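Local coordinates for SmhA (Serratia marcescens, PDB 7A27), which probably serves as one of the three components of the Smh alpha-pore-forming toxin, captured here in its soluble form, at residues I7-Q12 and Q333-N338; T13-H18 and Q343-S348; K107-V112 and I318-G323; G198-A203 and G235-S240. One frame throughout, in Å; residues are numbered along the deposited sequence.

Contacts 1, 2 and 3 lie on the same side of the chain's centre in an elongated helical bundle, contact 3 farthest out, and close chain loops of more than 200 residues. Contacts 1 and 2, with centres 14 Å apart, lay successive parts of the N-terminal region along helix 325-358: segment 7-12 against 333-338, then 13-18 against 343-348. Contact 3, also 14 Å from contact 1, joins helices 104-155 and 301-321 and touches it through Ile-7 and Leu-9. Contact 4 is a strand pairing nested inside the loops closed by all the others, with its centre 56 Å from that of contact 3. The bundle thus unites distant parts of the sequence, while the strand pair is comparatively local.

Contact 1: I7-Q12 and Q333-N338; sequences IDLSPQ and QIISLN
Asn-338 lays its side chain against the backbone turn at Leu-9 and Ser-10, and these few atoms hold much of the interface between the N-terminal loop and helix 325-358. The amide nitrogen ND2 of Asn-338 packs on CB of Leu-9 at 3.6 Å, while its CG rests near the carbonyl carbon of Leu-9. On the other branch, OD1 of Asn-338 lies 3.5 Å from CB of Ser-10. It does not bond to the Ser-10 amide; that N-H turns to OD1 of Asp-8, which it meets from above the carboxylate plane. The Asn-338 amide has polar partners on its own helix: Lys-341 reaches OD1, and ND2 makes a weak bond to the backbone O of Ile-334.

Leu-9 adds a second touch farther out. Its CG stands beside the backbone N (chi1 -64°), and the branch methyl CD1 reaches CG1 of Ile-335 at 3.8 Å, the two side chains crossing obliquely. Ile-334, one helix turn before Asn-338, offers CG2 to CG1 of Ile-7 at 3.8 Å, with CD1 of Ile-7 lying close to the same methyl.

Bonds within the loop help to hold its shape. OD1 of Asp-8 also receives the hydroxyl of Ser-10 at 2.7 Å, on its syn lone pair, and OG of Ser-10 in turn accepts from the amide N of Gln-12. The Leu-9 carbonyl is hydrogen-bonded by Tyr-312 of helix 301-321 and by Trp-342, farther along helix 325-358. An Asx turn followed directly by an ST turn therefore forms the lead-in to helix 14-37.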
loop_
_atom_site.group_PDB
_atom_site.type_symbol
_atom_site.label_atom_id
_atom_site.label_comp_id
_atom_site.label_asym_id
_atom_site.label_seq_id
_atom_site.Cartn_x
_atom_site.Cartn_y
_atom_site.Cartn_z
ATOM N N ILE A 7 -30.920 3.006 -14.758
ATOM C CA ILE A 7 -30.257 1.988 -13.887
ATOM C C ILE A 7 -28.755 1.996 -14.165
ATOM O O ILE A 7 -28.339 2.133 -15.308
ATOM C CB ILE A 7 -30.873 0.574 -13.978
ATOM C CG1 ILE A 7 -30.694 -0.078 -15.344
ATOM C CG2 ILE A 7 -32.329 0.607 -13.578
ATOM C CD1 ILE A 7 -31.032 -1.558 -15.372
ATOM N N ASP A 8 -27.997 1.836 -13.092
ATOM C CA ASP A 8 -26.516 1.835 -13.042
ATOM C C ASP A 8 -26.086 0.495 -12.424
ATOM O O ASP A 8 -26.096 0.381 -11.199
ATOM C CB ASP A 8 -26.045 3.054 -12.237
ATOM C CG ASP A 8 -24.561 3.102 -11.954
ATOM O OD1 ASP A 8 -23.815 2.497 -12.725
ATOM O OD2 ASP A 8 -24.170 3.744 -10.965
ATOM N N LEU A 9 -25.743 -0.491 -13.243
ATOM C CA LEU A 9 -25.256 -1.826 -12.799
ATOM C C LEU A 9 -23.722 -1.864 -12.880
ATOM O O LEU A 9 -23.154 -2.977 -12.866
ATOM C CB LEU A 9 -25.882 -2.914 -13.681
ATOM C CG LEU A 9 -27.395 -3.071 -13.611
ATOM C CD1 LEU A 9 -27.887 -4.104 -14.611
ATOM C CD2 LEU A 9 -27.809 -3.463 -12.214
ATOM N N SER A 10 -23.074 -0.703 -12.931
ATOM C CA SER A 10 -21.603 -0.560 -13.090
ATOM C C SER A 10 -20.884 -0.792 -11.761
ATOM O O SER A 10 -21.507 -0.775 -10.685
ATOM C CB SER A 10 -21.246 0.813 -13.618
ATOM O OG SER A 10 -21.221 1.786 -12.574
ATOM N N PRO A 11 -19.554 -1.019 -11.828
ATOM C CA PRO A 11 -18.700 -1.101 -10.649
ATOM C C PRO A 11 -18.475 0.250 -9.963
ATOM O O PRO A 11 -17.786 0.290 -8.991
ATOM C CB PRO A 11 -17.319 -1.536 -11.159
ATOM C CG PRO A 11 -17.532 -1.942 -12.602
ATOM C CD PRO A 11 -18.818 -1.294 -13.060
ATOM N N GLN A 12 -19.000 1.326 -10.539
ATOM C CA GLN A 12 -18.799 2.707 -10.030
ATOM C C GLN A 12 -17.293 2.939 -9.953
ATOM O O GLN A 12 -16.592 2.399 -10.807
ATOM C CB GLN A 12 -19.615 2.872 -8.743
ATOM C CG GLN A 12 -21.052 2.424 -8.973
ATOM C CD GLN A 12 -22.082 3.114 -8.136
ATOM O OE1 GLN A 12 -21.842 4.154 -7.555
ATOM N NE2 GLN A 12 -23.258 2.522 -8.101
ATOM N N GLN A 333 -29.105 -5.275 -23.346
ATOM C CA GLN A 333 -28.105 -4.268 -23.783
ATOM C C GLN A 333 -27.486 -3.583 -22.546
ATOM O O GLN A 333 -26.239 -3.561 -22.452
ATOM C CB GLN A 333 -28.805 -3.325 -24.776
ATOM C CG GLN A 333 -28.107 -1.988 -25.016
ATOM C CD GLN A 333 -26.706 -2.174 -25.542
ATOM O OE1 GLN A 333 -26.363 -3.235 -26.069
ATOM N NE2 GLN A 333 -25.889 -1.138 -25.402
ATOM N N ILE A 334 -28.316 -3.090 -21.616
ATOM C CA ILE A 334 -27.865 -2.395 -20.371
ATOM C C ILE A 334 -26.986 -3.372 -19.569
ATOM O O ILE A 334 -25.931 -2.936 -19.046
ATOM C CB ILE A 334 -29.034 -1.871 -19.500
ATOM C CG1 ILE A 334 -30.044 -0.957 -20.199
ATOM C CG2 ILE A 334 -28.477 -1.196 -18.261
ATOM C CD1 ILE A 334 -29.642 0.478 -20.421
ATOM N N ILE A 335 -27.387 -4.647 -19.481
ATOM C CA ILE A 335 -26.659 -5.700 -18.707
ATOM C C ILE A 335 -25.358 -6.096 -19.427
ATOM O O ILE A 335 -24.301 -6.155 -18.744
ATOM C CB ILE A 335 -27.572 -6.906 -18.422
ATOM C CG1 ILE A 335 -28.669 -6.530 -17.428
ATOM C CG2 ILE A 335 -26.766 -8.088 -17.919
ATOM C CD1 ILE A 335 -29.727 -7.600 -17.261
ATOM N N SER A 336 -25.411 -6.351 -20.739
ATOM C CA SER A 336 -24.217 -6.749 -21.531
ATOM C C SER A 336 -23.111 -5.692 -21.391
ATOM O O SER A 336 -21.943 -6.096 -21.296
ATOM C CB SER A 336 -24.552 -7.007 -22.978
ATOM O OG SER A 336 -24.236 -5.895 -23.803
ATOM N N LEU A 337 -23.473 -4.405 -21.396
ATOM C CA LEU A 337 -22.519 -3.261 -21.294
ATOM C C LEU A 337 -21.863 -3.245 -19.908
ATOM O O LEU A 337 -20.634 -3.032 -19.816
ATOM C CB LEU A 337 -23.227 -1.909 -21.511
ATOM C CG LEU A 337 -23.372 -1.319 -22.913
ATOM C CD1 LEU A 337 -23.367 0.207 -22.800
ATOM C CD2 LEU A 337 -22.272 -1.789 -23.869
ATOM N N ASN A 338 -22.672 -3.416 -18.864
ATOM C CA ASN A 338 -22.191 -3.377 -17.464
ATOM C C ASN A 338 -21.322 -4.620 -17.204
ATOM O O ASN A 338 -20.376 -4.505 -16.408
ATOM C CB ASN A 338 -23.360 -3.105 -16.528
ATOM C CG ASN A 338 -23.762 -1.643 -16.552
ATOM O OD1 ASN A 338 -22.940 -0.770 -16.270
ATOM N ND2 ASN A 338 -25.020 -1.362 -16.851
#

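Contact 2: T13-H18 and Q343-S348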
loop_
_atom_site.group_PDB
_atom_site.type_symbol
_atom_site.label_atom_id
_atom_site.label_comp_id
_atom_site.label_asym_id
_atom_site.label_seq_id
_atom_site.Cartn_x
_atom_site.Cartn_y
_atom_site.Cartn_z
ATOM N N THR A 13 -16.797 3.649 -8.946
ATOM C CA THR A 13 -15.348 3.983 -8.850
ATOM C C THR A 13 -14.567 2.859 -8.161
ATOM O O THR A 13 -13.454 3.152 -7.730
ATOM C CB THR A 13 -15.122 5.327 -8.140
ATOM O OG1 THR A 13 -15.530 5.205 -6.775
ATOM C CG2 THR A 13 -15.858 6.464 -8.813
ATOM N N LEU A 14 -15.085 1.623 -8.079
ATOM C CA LEU A 14 -14.356 0.481 -7.457
ATOM C C LEU A 14 -13.010 0.232 -8.149
ATOM O O LEU A 14 -12.033 -0.033 -7.423
ATOM C CB LEU A 14 -15.197 -0.799 -7.509
ATOM C CG LEU A 14 -16.296 -0.945 -6.455
ATOM C CD1 LEU A 14 -17.065 -2.226 -6.673
ATOM C CD2 LEU A 14 -15.728 -0.951 -5.040
ATOM N N MET A 15 -12.951 0.284 -9.482
ATOM C CA MET A 15 -11.708 -0.048 -10.224
ATOM C C MET A 15 -10.604 0.909 -9.778
ATOM O O MET A 15 -9.564 0.425 -9.313
ATOM C CB MET A 15 -11.895 0.019 -11.740
ATOM C CG MET A 15 -10.678 -0.479 -12.489
ATOM S SD MET A 15 -10.947 -0.739 -14.254
ATOM C CE MET A 15 -9.261 -0.701 -14.858
ATOM N N ALA A 16 -10.859 2.212 -9.877
ATOM C CA ALA A 16 -9.904 3.275 -9.499
ATOM C C ALA A 16 -9.592 3.178 -7.999
ATOM O O ALA A 16 -8.430 3.286 -7.606
ATOM C CB ALA A 16 -10.476 4.620 -9.856
ATOM N N MET A 17 -10.613 2.986 -7.181
ATOM C CA MET A 17 -10.484 2.930 -5.711
ATOM C C MET A 17 -9.537 1.795 -5.332
ATOM O O MET A 17 -8.724 2.031 -4.446
ATOM C CB MET A 17 -11.847 2.746 -5.042
ATOM C CG MET A 17 -11.828 3.035 -3.557
ATOM S SD MET A 17 -13.345 3.764 -3.044
ATOM C CE MET A 17 -13.098 5.421 -3.688
ATOM N N HIS A 18 -9.613 0.631 -5.989
ATOM C CA HIS A 18 -8.727 -0.536 -5.721
ATOM C C HIS A 18 -7.305 -0.202 -6.183
ATOM O O HIS A 18 -6.358 -0.547 -5.457
ATOM C CB HIS A 18 -9.259 -1.829 -6.357
ATOM C CG HIS A 18 -10.281 -2.565 -5.551
ATOM N ND1 HIS A 18 -11.621 -2.359 -5.690
ATOM C CD2 HIS A 18 -10.162 -3.521 -4.599
ATOM C CE1 HIS A 18 -12.279 -3.162 -4.863
ATOM N NE2 HIS A 18 -11.416 -3.904 -4.201
ATOM N N GLN A 343 -15.754 -7.092 -16.328
ATOM C CA GLN A 343 -14.653 -7.935 -16.872
ATOM C C GLN A 343 -13.349 -7.138 -16.881
ATOM O O GLN A 343 -12.312 -7.715 -16.492
ATOM C CB GLN A 343 -14.980 -8.500 -18.258
ATOM C CG GLN A 343 -15.900 -9.704 -18.150
ATOM C CD GLN A 343 -15.349 -10.649 -17.104
ATOM O OE1 GLN A 343 -14.182 -11.034 -17.188
ATOM N NE2 GLN A 343 -16.158 -10.995 -16.101
ATOM N N LEU A 344 -13.412 -5.873 -17.296
ATOM C CA LEU A 344 -12.231 -4.992 -17.373
ATOM C C LEU A 344 -11.677 -4.844 -15.948
ATOM O O LEU A 344 -10.441 -4.988 -15.754
ATOM C CB LEU A 344 -12.659 -3.645 -17.963
ATOM C CG LEU A 344 -11.581 -2.873 -18.729
ATOM C CD1 LEU A 344 -11.723 -3.151 -20.228
ATOM C CD2 LEU A 344 -11.631 -1.360 -18.426
ATOM N N PHE A 345 -12.577 -4.604 -14.987
ATOM C CA PHE A 345 -12.261 -4.466 -13.541
ATOM C C PHE A 345 -11.614 -5.769 -13.068
ATOM O O PHE A 345 -10.530 -5.689 -12.477
ATOM C CB PHE A 345 -13.511 -4.066 -12.748
ATOM C CG PHE A 345 -13.346 -3.952 -11.250
ATOM C CD1 PHE A 345 -12.145 -3.563 -10.676
ATOM C CD2 PHE A 345 -14.418 -4.195 -10.410
ATOM C CE1 PHE A 345 -12.018 -3.458 -9.299
ATOM C CE2 PHE A 345 -14.284 -4.080 -9.039
ATOM C CZ PHE A 345 -13.093 -3.696 -8.491
ATOM N N SER A 346 -12.220 -6.920 -13.377
ATOM C CA SER A 346 -11.686 -8.254 -13.004
ATOM C C SER A 346 -10.210 -8.373 -13.420
ATOM O O SER A 346 -9.443 -8.971 -12.646
ATOM C CB SER A 346 -12.530 -9.355 -13.594
ATOM O OG SER A 346 -11.926 -10.634 -13.486
ATOM N N LYS A 347 -9.812 -7.840 -14.583
ATOM C CA LYS A 347 -8.411 -7.938 -15.077
ATOM C C LYS A 347 -7.514 -7.082 -14.175
ATOM O O LYS A 347 -6.419 -7.548 -13.783
ATOM C CB LYS A 347 -8.254 -7.443 -16.513
ATOM C CG LYS A 347 -9.153 -8.086 -17.558
ATOM C CD LYS A 347 -8.978 -9.571 -17.831
ATOM C CE LYS A 347 -9.963 -10.024 -18.896
ATOM N NZ LYS A 347 -9.866 -11.473 -19.187
ATOM N N SER A 348 -7.942 -5.856 -13.873
ATOM C CA SER A 348 -7.224 -4.922 -12.972
ATOM C C SER A 348 -6.937 -5.638 -11.642
ATOM O O SER A 348 -5.807 -5.509 -11.128
ATOM C CB SER A 348 -8.003 -3.650 -12.803
ATOM O OG SER A 348 -7.351 -2.795 -11.873
#
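Phe-345 pushes its ring into the first turn of helix 14-37, where Leu-14, Met-15 and His-18 receive it. Atom CE1 of Phe-345 comes 3.5 Å from CA of Met-15, and the Met-15 backbone N lies over one face of the ring, offset toward its rim. CB of Leu-14 approaches the far end of the ring, 3.7 Å from CZ of Phe-345. At the ring edge sits His-18, whose ND1 is 3.4 Å from that same CZ; the two ring planes are inclined at 52°.

Met-15 replies in the opposite sense. Its CG lies anti to the backbone N (chi1 -173°) and the chain beyond is extended, carrying it past the Phe-345 side chain until CE meets CB of Ser-348 at 3.8 Å. On the way SD passes CD2 of Leu-344 more loosely, at 4.3 Å.

A bond inside the first shell orients the histidine. ND1 of His-18 donates to the carbonyl O of Leu-14 at 2.9 Å, with the acceptor close to the imidazole plane but the donor well above the carbonyl plane. The backbone N of His-18 binds that oxygen from the opposite face, so one carbonyl serves both the helix and the ring. In the next layer, Tyr-80 meets His-18 edge-to-face, limiting it further.

The short helical segments run almost parallel, 9.9 Å apart at their axes and only 9° from aligned. Helix 48-96 meets Phe-345 through Ala-83, and helix 301-321 touches Leu-14 through Trp-305 and Val-308, so the pair is flanked by both.

Contact 3: K107-V112 and I318-G323; sequences KGAEMV and IINQAG
Val-112 and Ile-319 reach toward each other tip to tip, CG2 of the valine meeting CD1 of the isoleucine at 3.7 Å. The rotamers set this up. Ile-319 carries CG1 beside its backbone N (chi1 -62°) and continues extended to CD1, so its long branch spans the distance to Val-112, whose CG2 also stands beside its own N. The other branch of Ile-319 lies anti to its amide nitrogen and rests over the backbone of helix 104-155. Here CG2 of Ile-319 is 4.2 Å from N of Ala-109 and slightly farther from the carbonyl carbon of Gly-108, which meets it with backbone atoms alone.

Asn-320 takes a different course. With CG anti to N (chi1 -158°), its amide extends past Ala-109, and the touching is done by aliphatic carbon: CB of Asn-320 lies 3.8 Å from CB of Ala-109. Their CA atoms are 5.3 Å apart, the nearest pair between 107-112 and 318-323.

Ile-7 and Tyr-97 also pack on Ile-319. The arrangement is one of helix-helix packing over small residues: within the bundle, the last turn of helix 301-321 packs on helix 104-155 at Gly-108 and Ala-109.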
loop_
_atom_site.group_PDB
_atom_site.type_symbol
_atom_site.label_atom_id
_atom_site.label_comp_id
_atom_site.label_asym_id
_atom_site.label_seq_id
_atom_site.Cartn_x
_atom_site.Cartn_y
_atom_site.Cartn_z
ATOM N N LYS A 107 -36.978 -13.105 -13.432
ATOM C CA LYS A 107 -35.786 -13.902 -13.020
ATOM C C LYS A 107 -34.557 -12.987 -12.975
ATOM O O LYS A 107 -33.708 -13.186 -12.093
ATOM C CB LYS A 107 -35.584 -15.110 -13.944
ATOM C CG LYS A 107 -36.517 -16.294 -13.675
ATOM C CD LYS A 107 -36.398 -17.459 -14.640
ATOM C CE LYS A 107 -35.346 -18.472 -14.220
ATOM N NZ LYS A 107 -35.072 -19.467 -15.281
ATOM N N GLY A 108 -34.487 -12.018 -13.889
ATOM C CA GLY A 108 -33.415 -11.015 -13.951
ATOM C C GLY A 108 -33.455 -10.128 -12.720
ATOM O O GLY A 108 -32.392 -9.952 -12.064
ATOM N N ALA A 109 -34.643 -9.600 -12.406
ATOM C CA ALA A 109 -34.910 -8.747 -11.221
ATOM C C ALA A 109 -34.459 -9.485 -9.955
ATOM O O ALA A 109 -33.721 -8.891 -9.167
ATOM C CB ALA A 109 -36.383 -8.371 -11.163
ATOM N N GLU A 110 -34.881 -10.744 -9.799
ATOM C CA GLU A 110 -34.535 -11.607 -8.633
ATOM C C GLU A 110 -33.006 -11.659 -8.438
ATOM O O GLU A 110 -32.553 -11.525 -7.296
ATOM C CB GLU A 110 -35.071 -13.032 -8.799
ATOM C CG GLU A 110 -36.556 -13.201 -8.504
ATOM C CD GLU A 110 -37.122 -14.575 -8.858
ATOM O OE1 GLU A 110 -36.319 -15.553 -8.864
ATOM O OE2 GLU A 110 -38.365 -14.672 -9.162
ATOM N N MET A 111 -32.234 -11.839 -9.504
ATOM C CA MET A 111 -30.772 -11.989 -9.394
ATOM C C MET A 111 -30.102 -10.651 -9.091
ATOM O O MET A 111 -29.145 -10.612 -8.261
ATOM C CB MET A 111 -30.177 -12.543 -10.672
ATOM C CG MET A 111 -28.959 -13.350 -10.335
ATOM S SD MET A 111 -28.363 -14.262 -11.739
ATOM C CE MET A 111 -29.899 -14.932 -12.403
ATOM N N VAL A 112 -30.533 -9.591 -9.761
ATOM C CA VAL A 112 -29.981 -8.241 -9.470
ATOM C C VAL A 112 -30.218 -7.957 -7.978
ATOM O O VAL A 112 -29.252 -7.555 -7.302
ATOM C CB VAL A 112 -30.581 -7.180 -10.403
ATOM C CG1 VAL A 112 -30.283 -5.762 -9.946
ATOM C CG2 VAL A 112 -30.107 -7.412 -11.823
ATOM N N ILE A 318 -37.217 -2.004 -11.372
ATOM C CA ILE A 318 -37.275 -1.334 -12.703
ATOM C C ILE A 318 -37.093 -2.393 -13.799
ATOM O O ILE A 318 -37.872 -2.348 -14.801
ATOM C CB ILE A 318 -36.244 -0.203 -12.803
ATOM C CG1 ILE A 318 -36.514 0.898 -11.773
ATOM C CG2 ILE A 318 -36.184 0.344 -14.224
ATOM C CD1 ILE A 318 -35.460 2.009 -11.734
ATOM N N ILE A 319 -36.139 -3.321 -13.625
ATOM C CA ILE A 319 -35.861 -4.425 -14.594
ATOM C C ILE A 319 -37.092 -5.332 -14.686
ATOM O O ILE A 319 -37.285 -5.949 -15.741
ATOM C CB ILE A 319 -34.616 -5.233 -14.183
ATOM C CG1 ILE A 319 -33.373 -4.348 -14.171
ATOM C CG2 ILE A 319 -34.457 -6.441 -15.091
ATOM C CD1 ILE A 319 -32.114 -5.037 -13.755
ATOM N N ASN A 320 -37.853 -5.421 -13.588
ATOM C CA ASN A 320 -39.072 -6.260 -13.429
ATOM C C ASN A 320 -40.213 -5.668 -14.271
ATOM O O ASN A 320 -40.971 -6.469 -14.844
ATOM C CB ASN A 320 -39.476 -6.383 -11.955
ATOM C CG ASN A 320 -40.327 -7.584 -11.628
ATOM O OD1 ASN A 320 -40.542 -8.445 -12.470
ATOM N ND2 ASN A 320 -40.823 -7.634 -10.407
ATOM N N GLN A 321 -40.326 -4.329 -14.354
ATOM C CA GLN A 321 -41.377 -3.615 -15.143
ATOM C C GLN A 321 -41.231 -3.921 -16.651
ATOM O O GLN A 321 -42.274 -3.909 -17.338
ATOM C CB GLN A 321 -41.332 -2.089 -14.961
ATOM C CG GLN A 321 -41.485 -1.540 -13.537
ATOM C CD GLN A 321 -41.378 -0.019 -13.469
ATOM O OE1 GLN A 321 -40.603 0.612 -14.190
ATOM N NE2 GLN A 321 -42.111 0.608 -12.557
ATOM N N ALA A 322 -40.008 -4.172 -17.153
ATOM C CA ALA A 322 -39.699 -4.495 -18.575
ATOM C C ALA A 322 -40.386 -5.800 -19.001
ATOM O O ALA A 322 -39.758 -6.868 -18.847
ATOM C CB ALA A 322 -38.201 -4.605 -18.774
ATOM N N GLY A 323 -41.585 -5.695 -19.590
ATOM C CA GLY A 323 -42.424 -6.842 -20.022
ATOM C C GLY A 323 -42.657 -6.864 -21.546
ATOM O O GLY A 323 -43.329 -7.798 -22.005
#

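Contact 4: G198-A203 and G235-S240; sequences GQSIVA and GIQAIS
Gly-198, at the start of one strand, pairs with Gln-237, at the end of the other, in a two-stranded antiparallel sheet. The strands are joined by a long connection that is partly unmodelled; the hairpin is consistent with the beta-tongue of ClyA-type toxins.

Backbone hydrogen bonds come in two reciprocal pairs. Gly-198 N donates to Gln-237 O at 2.8 Å, and Gln-237 N returns a bond to Gly-198 O at 3.1 Å, arriving far above that carbonyl plane. Ser-200 and Gly-235 exchange the second pair more squarely, each donor lying nearly in line with the carbonyl it meets; Gly-235 N to Ser-200 O measures 3.0 Å. Between them, Gln-199 and Ile-236 form the non-hydrogen-bonded pair, with CA of Gln-199 making a CA-H...O contact to Gly-235 O. The short segments 198-203 and 235-237 run at 131° to each other, a marked departure from strict antiparallel alignment.

Van der Waals contacts are fewer. CG1 of Val-202 passes 4.0 Å from CA of Gly-235, while CD1 of Ile-239 folds back to 3.7 Å from N of Gly-198.

Outside the pairing, Gln-199 sends its amide to Leu-362 and Ser-37. Gly-198 lies about 8 Å from the side chain of Asn-359, a residue seen to bind calcium in this protein, although the ion is not bound to this chain.

One polar side-chain bond spans the strands. Gln-237 bends at chi2 (82°), bringing OE1 back toward its partner strand, where OG of Ser-200 donates to it at 2.9 Å from above the amide plane.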
loop_
_atom_site.group_PDB
_atom_site.type_symbol
_atom_site.label_atom_id
_atom_site.label_comp_id
_atom_site.label_asym_id
_atom_site.label_seq_id
_atom_site.Cartn_x
_atom_site.Cartn_y
_atom_site.Cartn_z
ATOM N N GLY A 198 13.952 -3.002 -5.331
ATOM C CA GLY A 198 15.092 -3.754 -4.773
ATOM C C GLY A 198 15.587 -3.118 -3.489
ATOM O O GLY A 198 14.869 -2.271 -2.943
ATOM N N GLN A 199 16.781 -3.514 -3.041
ATOM C CA GLN A 199 17.452 -2.958 -1.839
ATOM C C GLN A 199 18.953 -3.204 -1.941
ATOM O O GLN A 199 19.366 -4.085 -2.723
ATOM C CB GLN A 199 16.915 -3.607 -0.566
ATOM C CG GLN A 199 17.100 -5.117 -0.476
ATOM C CD GLN A 199 16.813 -5.619 0.926
ATOM O OE1 GLN A 199 17.423 -5.176 1.903
ATOM N NE2 GLN A 199 15.872 -6.545 1.039
ATOM N N SER A 200 19.740 -2.444 -1.184
ATOM C CA SER A 200 21.220 -2.569 -1.093
ATOM C C SER A 200 21.700 -1.753 0.105
ATOM O O SER A 200 20.892 -0.930 0.635
ATOM C CB SER A 200 21.900 -2.124 -2.358
ATOM O OG SER A 200 21.853 -0.711 -2.511
ATOM N N ILE A 201 22.927 -1.980 0.553
ATOM C CA ILE A 201 23.525 -1.124 1.613
ATOM C C ILE A 201 23.820 0.221 0.926
ATOM O O ILE A 201 24.325 0.193 -0.221
ATOM C CB ILE A 201 24.779 -1.771 2.227
ATOM C CG1 ILE A 201 24.529 -3.213 2.695
ATOM C CG2 ILE A 201 25.365 -0.858 3.312
ATOM C CD1 ILE A 201 23.388 -3.374 3.659
ATOM N N VAL A 202 23.449 1.346 1.544
ATOM C CA VAL A 202 23.594 2.703 0.934
ATOM C C VAL A 202 24.507 3.594 1.781
ATOM O O VAL A 202 25.092 4.546 1.225
ATOM C CB VAL A 202 22.212 3.346 0.758
ATOM C CG1 VAL A 202 21.352 2.545 -0.205
ATOM C CG2 VAL A 202 21.496 3.525 2.088
ATOM N N ALA A 203 24.612 3.295 3.073
ATOM C CA ALA A 203 25.389 4.067 4.062
ATOM C C ALA A 203 25.842 3.163 5.203
ATOM O O ALA A 203 25.423 1.995 5.255
ATOM C CB ALA A 203 24.542 5.199 4.582
ATOM N N GLY A 235 18.695 0.494 2.056
ATOM C CA GLY A 235 17.810 1.462 1.395
ATOM C C GLY A 235 17.170 0.845 0.170
ATOM O O GLY A 235 17.816 -0.053 -0.441
ATOM N N ILE A 236 15.952 1.290 -0.166
ATOM C CA ILE A 236 15.215 0.851 -1.390
ATOM C C ILE A 236 16.054 1.270 -2.598
ATOM O O ILE A 236 16.762 2.299 -2.486
ATOM C CB ILE A 236 13.808 1.471 -1.492
ATOM C CG1 ILE A 236 12.927 1.163 -0.278
ATOM C CG2 ILE A 236 13.135 1.044 -2.786
ATOM C CD1 ILE A 236 12.638 -0.294 -0.069
ATOM N N GLN A 237 15.970 0.519 -3.701
ATOM C CA GLN A 237 16.656 0.840 -4.972
ATOM C C GLN A 237 15.723 0.462 -6.122
ATOM O O GLN A 237 14.837 -0.372 -5.924
ATOM C CB GLN A 237 17.959 0.067 -5.083
ATOM C CG GLN A 237 19.095 0.923 -5.628
ATOM C CD GLN A 237 19.758 1.798 -4.588
ATOM O OE1 GLN A 237 20.015 1.397 -3.445
ATOM N NE2 GLN A 237 20.236 2.935 -5.073
ATOM N N ALA A 238 15.883 1.092 -7.276
ATOM C CA ALA A 238 15.111 0.726 -8.477
ATOM C C ALA A 238 15.738 -0.563 -8.996
ATOM O O ALA A 238 16.946 -0.766 -8.723
ATOM C CB ALA A 238 15.160 1.836 -9.494
ATOM N N ILE A 239 14.971 -1.397 -9.696
ATOM C CA ILE A 239 15.500 -2.664 -10.277
ATOM C C ILE A 239 16.497 -2.381 -11.405
ATOM O O ILE A 239 17.534 -3.068 -11.402
ATOM C CB ILE A 239 14.351 -3.601 -10.671
ATOM C CG1 ILE A 239 13.652 -4.080 -9.403
ATOM C CG2 ILE A 239 14.809 -4.783 -11.508
ATOM C CD1 ILE A 239 14.502 -4.926 -8.476
ATOM N N SER A 240 16.217 -1.441 -12.317
ATOM C CA SER A 240 17.097 -1.129 -13.483
ATOM C C SER A 240 17.564 0.329 -13.427
ATOM O O SER A 240 16.738 1.236 -13.662
ATOM C CB SER A 240 16.429 -1.475 -14.804
ATOM O OG SER A 240 15.073 -1.058 -14.819
#